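Local coordinates for A207R protein, arginine decarboxylase (Paramecium bursaria Chlorella virus 1, PDB 2NV9) that decarboxylates arginine with the help of pyridoxal 5'-phosphate, as a viral member of the eukaryotic ornithine decarboxylase-like family, at residues T42-V47 / N63-C68; I131-C136 / G172-V177; S179-P184 / T228-Y233; I210-G215 / V250-R255. The protein carries 1 engineered substitution. All coordinates share one frame; numbering follows the deposited sequence.

Interaction 1. Residues T42-V47 / N63-C68; sequences TPHYAV and NVNFDC. With PLP (pyridoxal-5'-phosphate), chain J.
Thr42, early in strand 41-46, brings its CG2 methyl against the amide of Asn65, a light contact at the margin of the pairing. Pro43 follows with its carbonyl, whose O takes the backbone N of Asn65 at 2.9 Å, while its ring rests on Val64. His44 is held on a face and at an edge. With CG turned beside its own backbone N (chi1 -77°), the imidazole lies alongside Asn65, whose CB sits squarely over one ring face, 3.3 Å from the ring centroid, in a CH-pi contact. At the ring edge, ND1 donates to Phe66 O at 3.1 Å; the acceptor is in the imidazole plane, but ND1 itself stands above the plane of the Phe66 carbonyl. One face and one nitrogen thus fix the ring's rotation. Tyr45 grips both neighbours through its backbone, N to Asn65 O and O to Asp67 N, each 2.8 Å, and the end of its side chain leads off to Asn50. Ala46 pairs with Asp67; its CB meets PLP C5A, and Asp67 OD1 comes within 3.3 Å of PLP N1. Val47 N closes the pairing on Asp67 O, with CG1 touching Phe66. The two parallel strands belong to the beta-alpha-beta unit 41-46, 53-61 and 65-68: Tyr45, Val64 and Phe66 pack on helix 53-61, Val47 and Cys68 on helix 71-79, and strand 248-251 flanks strand 41-46.

Interaction 2. Residues I131-C136 / G172-V177; sequences ILRIRC and GISFHV. With PLP (pyridoxal-5'-phosphate), chain J.
The His176 imidazole and the Arg133 guanidinium lie side by side and point the same way, their planes 34° apart. His176 turns an edge to the cofactor: NE2 donates to PLP O4P at 3.1 Å along an almost straight line, 176° at the hydrogen, while CD2 lies 3.4 Å from PLP C4. CG set anti to the backbone N (chi1 -167°) carries the ring away from strand 131-133 and over to the pyridine. Arg133 NH2 meets His176 CB obliquely, and NH1 approaches PLP C2A at 3.6 Å. At the guanidinium edge, in its plane, a water accepts a hydrogen bond from NE; the same water accepts from His176 N and donates to Ile134 O, so three groups from both segments share it. A second water joins Cys136 N to His176 O where the chains have parted too far for direct pairing. Before that point the strands are parallel and regular, with Ser174 N bound to Leu132 O at 2.9 Å and Ser174 O accepting from Ile134 N. Beside the Arg133 chain, Ser174 OG touches CB and CG, and Ile131 CG2 fits against Ser174 CB at 3.6 Å. The two ring nitrogens of His176 are consistent with ND1 acting as acceptor from Gly178 N while NE2 donates to the ester oxygen, bonds that tie the imidazole to the backbone and to the cofactor.

Interaction 3. Residues S179-P184 / T228-Y233; sequences SGSRNP and TYMSDY. With PLP (pyridoxal-5'-phosphate), chain J.
Tyr229 and Arg182 meet at an oblique angle, with ring and guanidinium planes only 12° apart. The phenol oxygen lies near the guanidinium plane and against the aliphatic arm: Tyr229 OH is 3.2 Å from Arg182 CG and 3.3 Å from Arg182 CD. Arg182 O sits at the edge of the tyrosine ring, in its plane. Both polar ends converge on Asp220, which forms a salt bridge with Arg182 NE and a hydrogen bond with Tyr229 OH. Met230 provides the apolar centre. Its chain is bent twice (chi2 -59°, chi3 -80°), which folds the thioether back toward the loop: SD lies 3.7 Å from Pro184 CD, and CE reaches Asn183 N at 3.4 Å. Proline and methionine cross at about a right angle, while Met230 CG lies 3.6 Å above one face of the Tyr229 ring, toward its rim. One turn on, Tyr233 presents its ring edge to Pro184 O, with CB against Pro184 CB at 4.0 Å. A water donates to Ser181 O and, weakly, to Tyr229 OH. At its other end the loop serves the cofactor, since Ser179 OG donates a short hydrogen bond to PLP O1P. Loop 179-184 thus runs from the phosphate, after strand 170-174, to the start of helix 184-204, and the first turn of helix 229-241 packs on its far end. Tyr187 of helix 184-204 touches both Ser181 and Met230, and Tyr188 stacks on Tyr233.

Interaction 4. Residues I210-G215 / V250-R255; sequences ILDIGG and VAEPGR. With PLP (pyridoxal-5'-phosphate), chain J.
Two neighbouring parallel strands of the TIM barrel, 210-212 and 248-251, meet here and run on into the phosphate-binding loops at their C-terminal ends. Val250 is bonded through both its N and its O, the N giving to Leu211 O at 2.8 Å and the O accepting from Ile213 N. Glu252 N then bonds to Gly214 O, reaching it from well above the carbonyl plane. The side chains of Asp212 and Glu252 cross at about a right angle, carboxylate planes 82° apart, and Asp212 OD2 lies 2.6 Å from Glu252 OE2. Asp212 OD1 is meanwhile held by Gly214 N at 2.8 Å, an Asx turn that fixes the aspartate. The other glutamate oxygen, OE1, stands 2.9 Å from PLP N1. Beyond it, Gly254 N donates to PLP O2P and Arg255 N to PLP O3P, both at 2.9 Å. Gly215 CA passes close to Glu252 O, 3.4 Å away. Arg255 also reaches Glu296 and Ser179 with its guanidinium. An acid facing the pyridine nitrogen and a glycine-rich phosphate cradle at the strand ends are typical of the fold-type III PLP decarboxylases.

Interactions 1, 2 and 4 are pairings within one parallel eight-stranded sheet, the TIM barrel, whereas interaction 3 joins the loop that follows strand 170-174 to helix 229-241. Interaction 4 bridges the other two sheet contacts: strand 248-251 neighbours 41-46, and 210-212 neighbours 170-174. Its centre is about 8 Å from that of interaction 1 and about 10 Å from that of interaction 2, while the centres of interactions 1 and 3 are about 19 Å apart. Along the chain, interaction 1 closes before interaction 2 opens; interaction 2 closes before 3 and 4, whose segments alternate, with 179-184 almost directly following 172-177. All four reach the same PLP, so distant parts of the sequence converge on one cofactor site.

Interaction 1. Residues T42-V47 / N63-C68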
# COMPACT_ATOMS: atom_id res chain seq x y z
N THR B 42 2.03 6.62 -31.26
CA THR B 42 1.15 5.50 -30.90
C THR B 42 1.20 5.24 -29.41
O THR B 42 2.25 4.92 -28.88
CB THR B 42 1.51 4.22 -31.65
OG1 THR B 42 1.38 4.44 -33.06
CG2 THR B 42 0.62 3.10 -31.18
N PRO B 43 0.05 5.36 -28.72
CA PRO B 43 0.09 5.14 -27.27
C PRO B 43 0.05 3.64 -26.87
O PRO B 43 -0.81 2.86 -27.36
CB PRO B 43 -1.16 5.88 -26.76
CG PRO B 43 -2.11 5.88 -27.92
CD PRO B 43 -1.31 5.70 -29.20
N HIS B 44 1.00 3.27 -26.02
CA HIS B 44 1.03 1.97 -25.38
C HIS B 44 0.61 2.20 -23.92
O HIS B 44 1.42 2.64 -23.13
CB HIS B 44 2.43 1.36 -25.48
CG HIS B 44 2.75 0.80 -26.84
ND1 HIS B 44 2.94 -0.55 -27.05
CD2 HIS B 44 2.90 1.40 -28.05
CE1 HIS B 44 3.19 -0.76 -28.33
NE2 HIS B 44 3.21 0.40 -28.95
N TYR B 45 -0.67 1.97 -23.61
CA TYR B 45 -1.23 2.25 -22.30
C TYR B 45 -0.51 1.50 -21.16
O TYR B 45 -0.33 0.29 -21.23
CB TYR B 45 -2.74 1.95 -22.26
CG TYR B 45 -3.31 2.09 -20.86
CD1 TYR B 45 -3.72 0.96 -20.14
CD2 TYR B 45 -3.42 3.35 -20.24
CE1 TYR B 45 -4.26 1.07 -18.89
CE2 TYR B 45 -3.93 3.48 -18.96
CZ TYR B 45 -4.35 2.34 -18.29
OH TYR B 45 -4.89 2.44 -17.04
N ALA B 46 -0.07 2.25 -20.14
CA ALA B 46 0.61 1.67 -18.98
C ALA B 46 -0.45 0.98 -18.08
O ALA B 46 -1.12 1.62 -17.28
CB ALA B 46 1.41 2.72 -18.18
N VAL B 47 -0.61 -0.33 -18.28
CA VAL B 47 -1.68 -1.09 -17.59
C VAL B 47 -1.56 -1.02 -16.04
O VAL B 47 -2.57 -1.10 -15.35
CB VAL B 47 -2.01 -2.55 -18.19
CG1 VAL B 47 -1.37 -2.86 -19.57
CG2 VAL B 47 -1.95 -3.72 -17.15
N ASN B 63 -7.84 0.53 -30.82
CA ASN B 63 -6.53 0.38 -31.43
C ASN B 63 -5.38 1.03 -30.64
O ASN B 63 -4.38 1.46 -31.24
CB ASN B 63 -6.56 0.83 -32.91
CG ASN B 63 -7.51 -0.01 -33.74
OD1 ASN B 63 -7.63 -1.23 -33.53
ND2 ASN B 63 -8.27 0.65 -34.64
N VAL B 64 -5.53 1.12 -29.32
CA VAL B 64 -4.45 1.58 -28.48
C VAL B 64 -3.65 0.37 -28.03
O VAL B 64 -4.21 -0.69 -27.76
CB VAL B 64 -4.85 2.62 -27.31
CG1 VAL B 64 -6.34 2.87 -27.23
CG2 VAL B 64 -4.24 2.28 -25.94
N ASN B 65 -2.33 0.52 -28.01
CA ASN B 65 -1.44 -0.56 -27.64
C ASN B 65 -1.17 -0.61 -26.12
O ASN B 65 -1.81 0.10 -25.34
CB ASN B 65 -0.18 -0.51 -28.52
CG ASN B 65 -0.46 -0.87 -29.98
OD1 ASN B 65 -1.59 -1.21 -30.33
ND2 ASN B 65 0.54 -0.78 -30.84
N PHE B 66 -0.21 -1.43 -25.70
CA PHE B 66 -0.03 -1.71 -24.28
C PHE B 66 1.42 -1.73 -23.79
O PHE B 66 2.33 -2.22 -24.48
CB PHE B 66 -0.77 -3.02 -23.90
CG PHE B 66 -2.23 -2.93 -24.09
CD1 PHE B 66 -3.05 -2.41 -23.09
CD2 PHE B 66 -2.81 -3.34 -25.29
CE1 PHE B 66 -4.44 -2.32 -23.27
CE2 PHE B 66 -4.20 -3.27 -25.48
CZ PHE B 66 -5.01 -2.77 -24.49
N ASP B 67 1.61 -1.15 -22.60
CA ASP B 67 2.87 -1.19 -21.89
C ASP B 67 2.62 -2.11 -20.70
O ASP B 67 1.88 -1.74 -19.75
CB ASP B 67 3.27 0.25 -21.44
CG ASP B 67 4.28 0.27 -20.30
OD1 ASP B 67 4.44 1.37 -19.69
OD2 ASP B 67 4.90 -0.75 -19.98
N CYS B 68 3.23 -3.29 -20.73
CA CYS B 68 3.11 -4.27 -19.62
C CYS B 68 4.39 -4.34 -18.79
O CYS B 68 5.48 -4.32 -19.34
CB CYS B 68 2.75 -5.66 -20.15
SG CYS B 68 1.12 -5.77 -20.94
N1 PLP J . 6.09 3.88 -18.30
C2 PLP J . 6.89 3.51 -17.29
C2A PLP J . 8.23 2.79 -17.57
C3 PLP J . 6.52 3.84 -15.99
O3 PLP J . 7.37 3.47 -15.00
C4 PLP J . 5.33 4.51 -15.72
C4A PLP J . 4.90 4.89 -14.25
O4A PLP J . 5.71 5.44 -13.45
C5 PLP J . 4.51 4.83 -16.81
C6 PLP J . 4.95 4.50 -18.09
C5A PLP J . 3.16 5.56 -16.73
O4P PLP J . 3.33 6.85 -16.09
P PLP J . 2.17 7.90 -16.11
O1P PLP J . 2.52 9.08 -15.28
O2P PLP J . 1.77 8.30 -17.57
O3P PLP J . 0.90 7.12 -15.45

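Interaction 2. Residues I131-C136 / G172-V177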
# COMPACT_ATOMS: atom_id res chain seq x y z
N ILE B 131 14.83 -1.91 -26.40
CA ILE B 131 14.79 -0.47 -26.38
C ILE B 131 15.59 -0.01 -25.18
O ILE B 131 15.30 -0.35 -24.06
CB ILE B 131 13.34 0.11 -26.34
CG1 ILE B 131 12.56 -0.31 -27.60
CG2 ILE B 131 13.37 1.65 -26.09
CD1 ILE B 131 11.12 0.02 -27.59
N LEU B 132 16.64 0.76 -25.45
CA LEU B 132 17.49 1.23 -24.40
C LEU B 132 16.81 2.39 -23.67
O LEU B 132 16.44 3.41 -24.27
CB LEU B 132 18.85 1.62 -25.00
CG LEU B 132 20.08 1.96 -24.15
CD1 LEU B 132 20.63 3.32 -24.52
CD2 LEU B 132 20.02 1.68 -22.66
N ARG B 133 16.67 2.24 -22.36
CA ARG B 133 16.05 3.29 -21.56
C ARG B 133 17.13 4.20 -20.95
O ARG B 133 18.01 3.75 -20.19
CB ARG B 133 15.13 2.73 -20.47
CG ARG B 133 14.37 3.86 -19.72
CD ARG B 133 13.44 3.33 -18.65
NE ARG B 133 13.06 4.35 -17.65
CZ ARG B 133 12.20 4.12 -16.65
NH1 ARG B 133 11.66 2.90 -16.53
NH2 ARG B 133 11.87 5.08 -15.79
N ILE B 134 17.04 5.48 -21.27
CA ILE B 134 17.97 6.50 -20.75
C ILE B 134 17.36 7.37 -19.65
O ILE B 134 16.18 7.64 -19.65
CB ILE B 134 18.58 7.37 -21.89
CG1 ILE B 134 17.54 8.31 -22.53
CG2 ILE B 134 19.37 6.52 -22.86
CD1 ILE B 134 18.13 9.55 -23.29
N ARG B 135 18.20 7.78 -18.71
CA ARG B 135 17.72 8.62 -17.63
C ARG B 135 17.64 10.08 -18.10
O ARG B 135 18.64 10.65 -18.57
CB ARG B 135 18.63 8.50 -16.39
CG ARG B 135 18.08 9.28 -15.24
CD ARG B 135 19.02 9.29 -14.02
NE ARG B 135 18.54 10.20 -12.97
CZ ARG B 135 19.00 10.22 -11.71
NH1 ARG B 135 19.97 9.40 -11.34
NH2 ARG B 135 18.49 11.08 -10.83
N CYS B 136 16.45 10.66 -18.00
CA CYS B 136 16.22 12.10 -18.30
C CYS B 136 15.14 12.67 -17.42
O CYS B 136 13.95 12.40 -17.69
CB CYS B 136 15.72 12.23 -19.73
SG CYS B 136 16.86 11.62 -21.01
N GLY B 172 15.54 0.92 -30.53
CA GLY B 172 15.21 2.27 -30.19
C GLY B 172 15.60 2.72 -28.81
O GLY B 172 16.31 2.03 -28.08
N ILE B 173 15.09 3.89 -28.47
CA ILE B 173 15.43 4.57 -27.23
C ILE B 173 14.14 5.05 -26.54
O ILE B 173 13.23 5.52 -27.20
CB ILE B 173 16.41 5.78 -27.46
CG1 ILE B 173 17.81 5.27 -27.86
CG2 ILE B 173 16.57 6.58 -26.18
CD1 ILE B 173 17.94 5.17 -29.25
N SER B 174 14.12 4.92 -25.21
CA SER B 174 13.03 5.42 -24.39
C SER B 174 13.54 6.21 -23.17
O SER B 174 14.71 6.15 -22.82
CB SER B 174 12.12 4.24 -23.92
OG SER B 174 12.75 3.54 -22.86
N PHE B 175 12.64 6.95 -22.56
CA PHE B 175 12.87 7.65 -21.29
C PHE B 175 11.51 7.77 -20.60
O PHE B 175 10.46 7.65 -21.26
CB PHE B 175 13.48 9.06 -21.52
CG PHE B 175 12.60 9.96 -22.32
CD1 PHE B 175 11.58 10.69 -21.72
CD2 PHE B 175 12.76 10.07 -23.70
CE1 PHE B 175 10.75 11.53 -22.49
CE2 PHE B 175 11.95 10.90 -24.47
CZ PHE B 175 10.96 11.63 -23.88
N HIS B 176 11.54 7.98 -19.30
CA HIS B 176 10.38 8.47 -18.60
C HIS B 176 10.86 9.61 -17.66
O HIS B 176 11.73 9.41 -16.84
CB HIS B 176 9.68 7.32 -17.81
CG HIS B 176 8.32 7.69 -17.33
ND1 HIS B 176 8.00 8.97 -16.93
CD2 HIS B 176 7.19 6.95 -17.17
CE1 HIS B 176 6.74 9.00 -16.53
NE2 HIS B 176 6.23 7.79 -16.67
N VAL B 177 10.31 10.80 -17.85
CA VAL B 177 10.77 11.98 -17.11
C VAL B 177 10.37 11.92 -15.63
O VAL B 177 10.98 12.60 -14.82
CB VAL B 177 10.31 13.33 -17.75
CG1 VAL B 177 10.89 13.50 -19.15
CG2 VAL B 177 8.80 13.42 -17.78
N1 PLP J . 6.09 3.88 -18.30
C2 PLP J . 6.89 3.51 -17.29
C2A PLP J . 8.23 2.79 -17.57
C3 PLP J . 6.52 3.84 -15.99
O3 PLP J . 7.37 3.47 -15.00
C4 PLP J . 5.33 4.51 -15.72
C4A PLP J . 4.90 4.89 -14.25
O4A PLP J . 5.71 5.44 -13.45
C5 PLP J . 4.51 4.83 -16.81
C6 PLP J . 4.95 4.50 -18.09
C5A PLP J . 3.16 5.56 -16.73
O4P PLP J . 3.33 6.85 -16.09
P PLP J . 2.17 7.90 -16.11
O1P PLP J . 2.52 9.08 -15.28
O2P PLP J . 1.77 8.30 -17.57
O3P PLP J . 0.90 7.12 -15.45
O HOH W 1 14.08 7.00 -18.10
O HOH W 2 14.35 9.72 -16.01

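Interaction 3. Residues S179-P184 / T228-Y233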
# COMPACT_ATOMS: atom_id res chain seq x y z
N SER B 179 6.60 10.45 -13.14
CA SER B 179 5.16 10.33 -13.27
C SER B 179 4.46 11.57 -12.72
O SER B 179 4.90 12.14 -11.71
CB SER B 179 4.66 9.02 -12.63
OG SER B 179 3.27 8.84 -12.86
N GLY B 180 3.43 12.04 -13.42
CA GLY B 180 2.74 13.28 -13.02
C GLY B 180 3.61 14.50 -13.29
O GLY B 180 3.99 15.24 -12.37
N SER B 181 3.91 14.71 -14.57
CA SER B 181 4.75 15.78 -15.07
C SER B 181 3.94 16.88 -15.76
O SER B 181 3.03 16.59 -16.54
CB SER B 181 5.79 15.23 -16.07
OG SER B 181 6.51 16.32 -16.63
N ARG B 182 4.29 18.14 -15.44
CA ARG B 182 3.70 19.35 -16.08
C ARG B 182 4.83 20.29 -16.51
O ARG B 182 4.71 21.56 -16.47
CB ARG B 182 2.70 20.05 -15.14
CG ARG B 182 1.54 19.12 -14.67
CD ARG B 182 0.42 19.91 -14.02
NE ARG B 182 -0.85 19.20 -14.04
CZ ARG B 182 -1.34 18.50 -13.01
NH1 ARG B 182 -0.64 18.39 -11.87
NH2 ARG B 182 -2.51 17.88 -13.13
N ASN B 183 5.93 19.67 -16.94
CA ASN B 183 7.14 20.39 -17.37
C ASN B 183 7.45 20.08 -18.85
O ASN B 183 8.12 19.08 -19.15
CB ASN B 183 8.29 19.97 -16.46
CG ASN B 183 9.63 20.68 -16.76
OD1 ASN B 183 10.57 20.48 -16.02
ND2 ASN B 183 9.70 21.49 -17.79
N PRO B 184 6.99 20.94 -19.78
CA PRO B 184 7.18 20.67 -21.20
C PRO B 184 8.66 20.67 -21.55
O PRO B 184 9.09 19.93 -22.40
CB PRO B 184 6.44 21.83 -21.89
CG PRO B 184 6.39 22.94 -20.88
CD PRO B 184 6.31 22.25 -19.55
N THR B 228 -3.02 22.02 -24.48
CA THR B 228 -1.95 21.54 -25.33
C THR B 228 -0.57 22.05 -24.89
O THR B 228 0.38 21.91 -25.64
CB THR B 228 -2.21 21.90 -26.81
OG1 THR B 228 -2.31 23.32 -26.98
CG2 THR B 228 -3.49 21.25 -27.31
N TYR B 229 -0.45 22.59 -23.67
CA TYR B 229 0.87 23.05 -23.19
C TYR B 229 2.00 22.00 -23.31
O TYR B 229 3.13 22.36 -23.68
CB TYR B 229 0.81 23.71 -21.79
CG TYR B 229 0.67 22.77 -20.61
CD1 TYR B 229 -0.52 22.08 -20.39
CD2 TYR B 229 1.70 22.62 -19.65
CE1 TYR B 229 -0.68 21.26 -19.31
CE2 TYR B 229 1.54 21.74 -18.56
CZ TYR B 229 0.34 21.09 -18.39
OH TYR B 229 0.14 20.21 -17.33
N MET B 230 1.69 20.73 -23.05
CA MET B 230 2.66 19.64 -23.14
C MET B 230 2.79 19.11 -24.62
O MET B 230 3.88 19.05 -25.15
CB MET B 230 2.32 18.49 -22.15
CG MET B 230 2.23 18.89 -20.63
SD MET B 230 3.77 19.63 -19.95
CE MET B 230 4.66 18.13 -19.69
N SER B 231 1.66 18.76 -25.24
CA SER B 231 1.62 18.22 -26.63
C SER B 231 2.30 19.11 -27.66
O SER B 231 3.09 18.63 -28.45
CB SER B 231 0.18 17.87 -27.07
OG SER B 231 -0.64 19.01 -27.11
N ASP B 232 2.02 20.41 -27.60
CA ASP B 232 2.64 21.37 -28.50
C ASP B 232 4.17 21.26 -28.51
O ASP B 232 4.76 21.04 -29.55
CB ASP B 232 2.19 22.79 -28.17
CG ASP B 232 0.83 23.14 -28.77
OD1 ASP B 232 0.19 22.27 -29.44
OD2 ASP B 232 0.40 24.31 -28.57
N TYR B 233 4.79 21.34 -27.32
CA TYR B 233 6.27 21.33 -27.20
C TYR B 233 6.91 19.94 -27.44
O TYR B 233 8.02 19.85 -27.96
CB TYR B 233 6.72 21.91 -25.85
CG TYR B 233 8.07 22.63 -25.88
CD1 TYR B 233 8.38 23.56 -26.88
CD2 TYR B 233 9.02 22.40 -24.89
CE1 TYR B 233 9.64 24.24 -26.89
CE2 TYR B 233 10.25 23.07 -24.88
CZ TYR B 233 10.57 23.96 -25.87
OH TYR B 233 11.81 24.61 -25.82
N1 PLP J . 6.09 3.88 -18.30
C2 PLP J . 6.89 3.51 -17.29
C2A PLP J . 8.23 2.79 -17.57
C3 PLP J . 6.52 3.84 -15.99
O3 PLP J . 7.37 3.47 -15.00
C4 PLP J . 5.33 4.51 -15.72
C4A PLP J . 4.90 4.89 -14.25
O4A PLP J . 5.71 5.44 -13.45
C5 PLP J . 4.51 4.83 -16.81
C6 PLP J . 4.95 4.50 -18.09
C5A PLP J . 3.16 5.56 -16.73
O4P PLP J . 3.33 6.85 -16.09
P PLP J . 2.17 7.90 -16.11
O1P PLP J . 2.52 9.08 -15.28
O2P PLP J . 1.77 8.30 -17.57
O3P PLP J . 0.90 7.12 -15.45
O HOH W 3 0.95 17.04 -18.17

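Interaction 4. Residues I210-G215 / V250-R255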
# COMPACT_ATOMS: atom_id res chain seq x y z
N ILE B 210 12.79 3.41 -33.40
CA ILE B 210 11.76 3.73 -32.43
C ILE B 210 12.20 4.81 -31.42
O ILE B 210 13.25 4.70 -30.79
CB ILE B 210 11.22 2.46 -31.67
CG1 ILE B 210 10.48 1.51 -32.62
CG2 ILE B 210 10.27 2.83 -30.50
CD1 ILE B 210 9.91 0.24 -31.92
N LEU B 211 11.37 5.84 -31.29
CA LEU B 211 11.42 6.76 -30.15
C LEU B 211 10.23 6.48 -29.22
O LEU B 211 9.10 6.50 -29.66
CB LEU B 211 11.39 8.22 -30.60
CG LEU B 211 11.15 9.31 -29.52
CD1 LEU B 211 12.35 9.42 -28.57
CD2 LEU B 211 10.87 10.67 -30.16
N ASP B 212 10.51 6.25 -27.95
CA ASP B 212 9.49 5.99 -26.98
C ASP B 212 9.59 7.10 -25.92
O ASP B 212 10.56 7.13 -25.17
CB ASP B 212 9.75 4.63 -26.35
CG ASP B 212 8.75 4.28 -25.22
OD1 ASP B 212 8.02 5.15 -24.70
OD2 ASP B 212 8.74 3.07 -24.89
N ILE B 213 8.60 8.00 -25.90
CA ILE B 213 8.66 9.21 -25.02
C ILE B 213 8.12 8.91 -23.61
O ILE B 213 7.95 9.84 -22.79
CB ILE B 213 7.91 10.42 -25.63
CG1 ILE B 213 6.39 10.15 -25.64
CG2 ILE B 213 8.51 10.80 -27.00
CD1 ILE B 213 5.52 11.35 -25.99
N GLY B 214 7.85 7.64 -23.33
CA GLY B 214 7.41 7.22 -21.97
C GLY B 214 6.08 7.85 -21.57
O GLY B 214 5.25 8.16 -22.44
N GLY B 215 5.88 8.06 -20.27
CA GLY B 215 4.61 8.58 -19.76
C GLY B 215 4.72 9.89 -18.99
O GLY B 215 5.61 10.69 -19.25
N VAL B 250 6.39 6.17 -30.18
CA VAL B 250 5.40 5.63 -29.22
C VAL B 250 5.51 6.36 -27.88
O VAL B 250 6.46 7.11 -27.67
CB VAL B 250 5.51 4.07 -29.03
CG1 VAL B 250 5.45 3.37 -30.44
CG2 VAL B 250 6.76 3.67 -28.26
N ALA B 251 4.48 6.20 -27.06
CA ALA B 251 4.47 6.71 -25.69
C ALA B 251 3.96 5.60 -24.75
O ALA B 251 3.37 4.62 -25.20
CB ALA B 251 3.59 7.96 -25.60
N GLU B 252 4.20 5.77 -23.45
CA GLU B 252 3.67 4.82 -22.45
C GLU B 252 2.73 5.55 -21.45
O GLU B 252 3.01 5.59 -20.26
CB GLU B 252 4.85 4.19 -21.71
CG GLU B 252 5.92 3.60 -22.64
CD GLU B 252 7.21 3.29 -21.93
OE1 GLU B 252 7.42 3.80 -20.83
OE2 GLU B 252 8.04 2.55 -22.48
N PRO B 253 1.62 6.15 -21.94
CA PRO B 253 0.82 6.96 -21.00
C PRO B 253 -0.03 6.07 -20.07
O PRO B 253 -0.61 5.08 -20.52
CB PRO B 253 -0.07 7.81 -21.92
CG PRO B 253 -0.26 6.91 -23.15
CD PRO B 253 1.02 6.12 -23.30
N GLY B 254 -0.10 6.42 -18.78
CA GLY B 254 -1.06 5.72 -17.89
C GLY B 254 -2.13 6.71 -17.44
O GLY B 254 -3.29 6.66 -17.86
N ARG B 255 -1.71 7.66 -16.60
CA ARG B 255 -2.61 8.64 -16.00
C ARG B 255 -3.41 9.47 -17.02
O ARG B 255 -4.56 9.81 -16.75
CB ARG B 255 -1.86 9.55 -15.00
CG ARG B 255 -0.67 10.31 -15.61
CD ARG B 255 0.39 10.81 -14.52
NE ARG B 255 -0.30 11.12 -13.29
CZ ARG B 255 -0.00 10.68 -12.07
NH1 ARG B 255 1.02 9.85 -11.81
NH2 ARG B 255 -0.76 11.12 -11.07
N1 PLP J . 6.09 3.88 -18.30
C2 PLP J . 6.89 3.51 -17.29
C2A PLP J . 8.23 2.79 -17.57
C3 PLP J . 6.52 3.84 -15.99
O3 PLP J . 7.37 3.47 -15.00
C4 PLP J . 5.33 4.51 -15.72
C4A PLP J . 4.90 4.89 -14.25
O4A PLP J . 5.71 5.44 -13.45
C5 PLP J . 4.51 4.83 -16.81
C6 PLP J . 4.95 4.50 -18.09
C5A PLP J . 3.16 5.56 -16.73
O4P PLP J . 3.33 6.85 -16.09
P PLP J . 2.17 7.90 -16.11
O1P PLP J . 2.52 9.08 -15.28
O2P PLP J . 1.77 8.30 -17.57
O3P PLP J . 0.90 7.12 -15.45